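Long-range contact in nucleoporin NUP82 (Saccharomyces cerevisiae, PDB 3PBP), which serves as a structural component of the nuclear pore complex, its N-terminal domain interacting with the nucleoporin NUP116: residues I244-F255 and M333-Y344. The protein carries 1 engineered substitution. Sequence-based numbering, arbitrary orientation.
Sequences IVKRNVIKQLQF and MSMSWDVDNYVY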
loop_
_atom_site.group_PDB
_atom_site.type_symbol
_atom_site.label_atom_id
_atom_site.label_comp_id
_atom_site.label_asym_id
_atom_site.label_seq_id
_atom_site.Cartn_x
_atom_site.Cartn_y
_atom_site.Cartn_z
ATOM N N ILE A 244 9.454 18.436 -12.609
ATOM C CA ILE A 244 9.132 17.766 -11.350
ATOM C C ILE A 244 9.857 16.408 -11.251
ATOM O O ILE A 244 10.377 16.056 -10.184
ATOM C CB ILE A 244 7.611 17.567 -11.213
ATOM C CG1 ILE A 244 6.938 18.937 -11.104
ATOM C CG2 ILE A 244 7.290 16.706 -9.994
ATOM C CD1 ILE A 244 5.428 18.894 -11.046
ATOM N N VAL A 245 9.898 15.664 -12.362
ATOM C CA VAL A 245 10.581 14.374 -12.417
ATOM C C VAL A 245 12.080 14.565 -12.188
ATOM O O VAL A 245 12.691 13.871 -11.366
ATOM C CB VAL A 245 10.391 13.691 -13.788
ATOM C CG1 VAL A 245 11.276 12.450 -13.888
ATOM C CG2 VAL A 245 8.956 13.308 -13.972
ATOM N N LYS A 246 12.661 15.505 -12.927
ATOM C CA LYS A 246 14.080 15.818 -12.835
ATOM C C LYS A 246 14.468 16.097 -11.384
ATOM O O LYS A 246 15.531 15.673 -10.904
ATOM C CB LYS A 246 14.382 17.042 -13.696
ATOM C CG LYS A 246 15.682 16.963 -14.487
ATOM C CD LYS A 246 15.773 18.121 -15.465
ATOM C CE LYS A 246 16.385 17.688 -16.776
ATOM N NZ LYS A 246 15.849 18.535 -17.882
ATOM N N ARG A 247 13.598 16.815 -10.685
ATOM C CA ARG A 247 13.853 17.141 -9.295
ATOM C C ARG A 247 13.934 15.869 -8.437
ATOM O O ARG A 247 14.890 15.678 -7.664
ATOM C CB ARG A 247 12.752 18.059 -8.773
ATOM C CG ARG A 247 13.007 18.527 -7.372
ATOM C CD ARG A 247 11.884 19.372 -6.857
ATOM N NE ARG A 247 12.037 19.554 -5.422
ATOM C CZ ARG A 247 11.120 19.209 -4.530
ATOM N NH1 ARG A 247 9.977 18.665 -4.940
ATOM N NH2 ARG A 247 11.356 19.393 -3.235
ATOM N N ASN A 248 12.932 15.002 -8.586
ATOM C CA ASN A 248 12.882 13.743 -7.841
ATOM C C ASN A 248 14.101 12.856 -8.105
ATOM O O ASN A 248 14.705 12.341 -7.167
ATOM C CB ASN A 248 11.612 12.944 -8.186
ATOM C CG ASN A 248 10.368 13.454 -7.470
ATOM O OD1 ASN A 248 10.445 14.109 -6.432
ATOM N ND2 ASN A 248 9.209 13.124 -8.017
ATOM N N VAL A 249 14.440 12.666 -9.382
ATOM C CA VAL A 249 15.575 11.840 -9.765
ATOM C C VAL A 249 16.848 12.360 -9.117
ATOM O O VAL A 249 17.670 11.578 -8.631
ATOM C CB VAL A 249 15.750 11.816 -11.298
ATOM C CG1 VAL A 249 16.998 11.059 -11.674
ATOM C CG2 VAL A 249 14.544 11.185 -11.932
ATOM N N ILE A 250 17.015 13.681 -9.107
ATOM C CA ILE A 250 18.201 14.263 -8.494
ATOM C C ILE A 250 18.135 14.068 -6.990
ATOM O O ILE A 250 19.148 13.793 -6.349
ATOM C CB ILE A 250 18.331 15.754 -8.830
ATOM C CG1 ILE A 250 18.764 15.893 -10.296
ATOM C CG2 ILE A 250 19.330 16.424 -7.885
ATOM C CD1 ILE A 250 18.751 17.310 -10.798
ATOM N N LYS A 251 16.939 14.199 -6.430
ATOM C CA LYS A 251 16.771 13.995 -5.001
ATOM C C LYS A 251 17.084 12.553 -4.649
ATOM O O LYS A 251 17.727 12.270 -3.636
ATOM C CB LYS A 251 15.345 14.291 -4.579
ATOM C CG LYS A 251 15.070 15.726 -4.292
ATOM C CD LYS A 251 13.754 15.834 -3.589
ATOM C CE LYS A 251 13.829 16.886 -2.524
ATOM N NZ LYS A 251 12.873 16.590 -1.425
ATOM N N GLN A 252 16.610 11.636 -5.488
ATOM C CA GLN A 252 16.837 10.222 -5.253
ATOM C C GLN A 252 18.329 9.942 -5.206
ATOM O O GLN A 252 18.824 9.297 -4.288
ATOM C CB GLN A 252 16.193 9.364 -6.349
ATOM C CG GLN A 252 16.350 7.873 -6.072
ATOM C CD GLN A 252 15.597 6.993 -7.041
ATOM O OE1 GLN A 252 14.485 7.313 -7.467
ATOM N NE2 GLN A 252 16.188 5.861 -7.375
ATOM N N LEU A 253 19.052 10.441 -6.195
ATOM C CA LEU A 253 20.481 10.217 -6.230
ATOM C C LEU A 253 21.197 10.835 -5.037
ATOM O O LEU A 253 22.164 10.271 -4.542
ATOM C CB LEU A 253 21.075 10.762 -7.522
ATOM C CG LEU A 253 22.573 10.498 -7.679
ATOM C CD1 LEU A 253 22.877 8.996 -7.621
ATOM C CD2 LEU A 253 23.016 11.086 -9.007
ATOM N N GLN A 254 20.728 11.993 -4.577
ATOM C CA GLN A 254 21.355 12.643 -3.431
ATOM C C GLN A 254 21.105 11.803 -2.198
ATOM O O GLN A 254 22.012 11.571 -1.400
ATOM C CB GLN A 254 20.784 14.040 -3.204
ATOM C CG GLN A 254 21.011 14.982 -4.354
ATOM C CD GLN A 254 20.275 16.309 -4.192
ATOM O OE1 GLN A 254 19.272 16.400 -3.468
ATOM N NE2 GLN A 254 20.758 17.342 -4.888
ATOM N N PHE A 255 19.872 11.338 -2.049
ATOM C CA PHE A 255 19.493 10.524 -0.905
ATOM C C PHE A 255 20.246 9.193 -0.867
ATOM O O PHE A 255 20.863 8.846 0.144
ATOM C CB PHE A 255 17.979 10.274 -0.934
ATOM C CG PHE A 255 17.506 9.291 0.095
ATOM C CD1 PHE A 255 17.590 9.582 1.449
ATOM C CD2 PHE A 255 16.990 8.063 -0.290
ATOM C CE1 PHE A 255 17.165 8.661 2.411
ATOM C CE2 PHE A 255 16.561 7.130 0.670
ATOM C CZ PHE A 255 16.650 7.435 2.020
HETATM N N MSE A 333 10.576 3.223 -11.222
HETATM C CA MSE A 333 10.011 4.370 -10.536
HETATM C C MSE A 333 11.124 5.230 -9.974
HETATM O O MSE A 333 12.263 4.785 -9.811
HETATM C CB MSE A 333 9.152 3.943 -9.351
HETATM C CG MSE A 333 7.936 3.094 -9.650
HETATM SE SE MSE A 333 7.195 2.410 -7.942
HETATM C CE MSE A 333 6.444 4.079 -7.265
ATOM N N SER A 334 10.775 6.473 -9.671
ATOM C CA SER A 334 11.708 7.392 -9.056
ATOM C C SER A 334 11.083 7.666 -7.703
ATOM O O SER A 334 9.855 7.611 -7.541
ATOM C CB SER A 334 11.803 8.697 -9.833
ATOM O OG SER A 334 10.623 9.471 -9.673
HETATM N N MSE A 335 11.923 7.930 -6.719
HETATM C CA MSE A 335 11.423 8.232 -5.397
HETATM C C MSE A 335 10.746 9.603 -5.403
HETATM O O MSE A 335 11.119 10.484 -6.174
HETATM C CB MSE A 335 12.576 8.194 -4.410
HETATM C CG MSE A 335 13.010 6.788 -4.129
HETATM SE SE MSE A 335 14.636 6.649 -3.108
HETATM C CE MSE A 335 14.127 7.557 -1.529
ATOM N N SER A 336 9.739 9.771 -4.555
ATOM C CA SER A 336 9.012 11.027 -4.484
ATOM C C SER A 336 8.514 11.279 -3.065
ATOM O O SER A 336 8.012 10.377 -2.399
ATOM C CB SER A 336 7.839 10.997 -5.463
ATOM O OG SER A 336 7.144 12.229 -5.457
ATOM N N TRP A 337 8.655 12.518 -2.608
ATOM C CA TRP A 337 8.241 12.870 -1.261
ATOM C C TRP A 337 7.163 13.943 -1.202
ATOM O O TRP A 337 6.206 13.778 -0.452
ATOM C CB TRP A 337 9.448 13.336 -0.458
ATOM C CG TRP A 337 10.486 12.281 -0.158
ATOM C CD1 TRP A 337 10.649 11.608 1.020
ATOM C CD2 TRP A 337 11.591 11.901 -0.990
ATOM N NE1 TRP A 337 11.793 10.848 0.978
ATOM C CE2 TRP A 337 12.390 11.011 -0.245
ATOM C CE3 TRP A 337 11.985 12.228 -2.294
ATOM C CZ2 TRP A 337 13.567 10.457 -0.753
ATOM C CZ3 TRP A 337 13.160 11.667 -2.799
ATOM C CH2 TRP A 337 13.931 10.794 -2.031
ATOM N N ASP A 338 7.315 15.029 -1.975
ATOM C CA ASP A 338 6.340 16.137 -1.996
ATOM C C ASP A 338 5.216 15.964 -2.997
ATOM O O ASP A 338 4.043 15.920 -2.645
ATOM C CB ASP A 338 6.982 17.460 -2.381
ATOM C CG ASP A 338 8.358 17.610 -1.848
ATOM O OD1 ASP A 338 8.513 17.538 -0.617
ATOM O OD2 ASP A 338 9.280 17.805 -2.662
ATOM N N VAL A 339 5.600 15.913 -4.263
ATOM C CA VAL A 339 4.665 15.808 -5.372
ATOM C C VAL A 339 3.350 15.067 -5.131
ATOM O O VAL A 339 3.343 13.859 -4.883
ATOM C CB VAL A 339 5.365 15.188 -6.590
ATOM C CG1 VAL A 339 4.546 15.439 -7.827
ATOM C CG2 VAL A 339 6.762 15.762 -6.736
ATOM N N ASP A 340 2.242 15.807 -5.195
ATOM C CA ASP A 340 0.913 15.222 -5.038
ATOM C C ASP A 340 0.542 14.576 -6.355
ATOM O O ASP A 340 0.911 15.063 -7.419
ATOM C CB ASP A 340 -0.154 16.274 -4.748
ATOM C CG ASP A 340 0.084 17.014 -3.463
ATOM O OD1 ASP A 340 0.431 16.356 -2.461
ATOM O OD2 ASP A 340 -0.092 18.254 -3.459
ATOM N N ASN A 341 -0.208 13.489 -6.286
ATOM C CA ASN A 341 -0.624 12.796 -7.494
ATOM C C ASN A 341 0.524 12.553 -8.462
ATOM O O ASN A 341 0.357 12.621 -9.681
ATOM C CB ASN A 341 -1.722 13.592 -8.170
ATOM C CG ASN A 341 -2.876 13.839 -7.242
ATOM O OD1 ASN A 341 -3.571 12.899 -6.842
ATOM N ND2 ASN A 341 -3.079 15.103 -6.862
ATOM N N TYR A 342 1.695 12.272 -7.910
ATOM C CA TYR A 342 2.838 11.989 -8.741
ATOM C C TYR A 342 2.608 10.644 -9.400
ATOM O O TYR A 342 2.248 9.657 -8.758
ATOM C CB TYR A 342 4.110 11.918 -7.913
ATOM C CG TYR A 342 5.368 11.756 -8.727
ATOM C CD1 TYR A 342 5.763 12.725 -9.644
ATOM C CD2 TYR A 342 6.205 10.667 -8.532
ATOM C CE1 TYR A 342 6.964 12.619 -10.337
ATOM C CE2 TYR A 342 7.412 10.546 -9.218
ATOM C CZ TYR A 342 7.784 11.527 -10.112
ATOM O OH TYR A 342 8.995 11.427 -10.749
ATOM N N VAL A 343 2.780 10.633 -10.701
ATOM C CA VAL A 343 2.662 9.428 -11.481
ATOM C C VAL A 343 3.941 9.582 -12.272
ATOM O O VAL A 343 4.437 10.703 -12.410
ATOM C CB VAL A 343 1.465 9.476 -12.435
ATOM C CG1 VAL A 343 1.632 8.402 -13.489
ATOM C CG2 VAL A 343 0.176 9.260 -11.676
ATOM N N TYR A 344 4.492 8.491 -12.768
ATOM C CA TYR A 344 5.716 8.562 -13.550
ATOM C C TYR A 344 6.326 7.199 -13.475
ATOM O O TYR A 344 6.809 6.763 -12.441
ATOM C CB TYR A 344 6.719 9.599 -13.027
ATOM C CG TYR A 344 7.999 9.566 -13.833
ATOM C CD1 TYR A 344 8.007 9.921 -15.191
ATOM C CD2 TYR A 344 9.174 9.045 -13.288
ATOM C CE1 TYR A 344 9.151 9.740 -15.990
ATOM C CE2 TYR A 344 10.322 8.860 -14.075
ATOM C CZ TYR A 344 10.300 9.204 -15.427
ATOM O OH TYR A 344 11.416 8.963 -16.206
#
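Arg247 and Asp338 join helix and loop through a salt bridge in which both terminal nitrogens of the guanidinium converge on one carboxylate oxygen, NH1 lying 2.5 Å from OD2 and the NH2 bond being weak. The two flat groups are nearly coplanar, 18° apart, and the extended arginine chain presents the guanidinium edge to the acid. Lys251 completes the charge network at longer range.

A second polar link is buried: the backbone N of Met335 donates to Gln252 OE1 at 2.7 Å. The glutamine chain runs out straight, CG opposite the backbone N (chi1 -177°), and so reaches the loop backbone, while its NE2 is held by Ser230. Between these links, Asn248 sets ND2 over one face of the Tyr342 ring, the amide nearly perpendicular to the ring. Within the loop, the Tyr342 and Ser334 hydroxyls share a hydrogen bond.

Apolar contacts fill both ends. Val245 CG1 makes a CH-pi contact with the face of Tyr344, and Ile244 packs on Val339. Toward Phe255, the Trp337 edge meets the phenylalanine face in a T-shaped pair, planes at 79°, and Trp337 NE1 is bonded to Tyr276 O.

The contact thus exemplifies a long irregular loop held to a helix by a few polar links amid aromatic and aliphatic packing: the excursion between strands 323-329 and 347-355 of the beta-propeller lies against helix 243-262, whose Leu253 and Ile250 pack on helix 220-235.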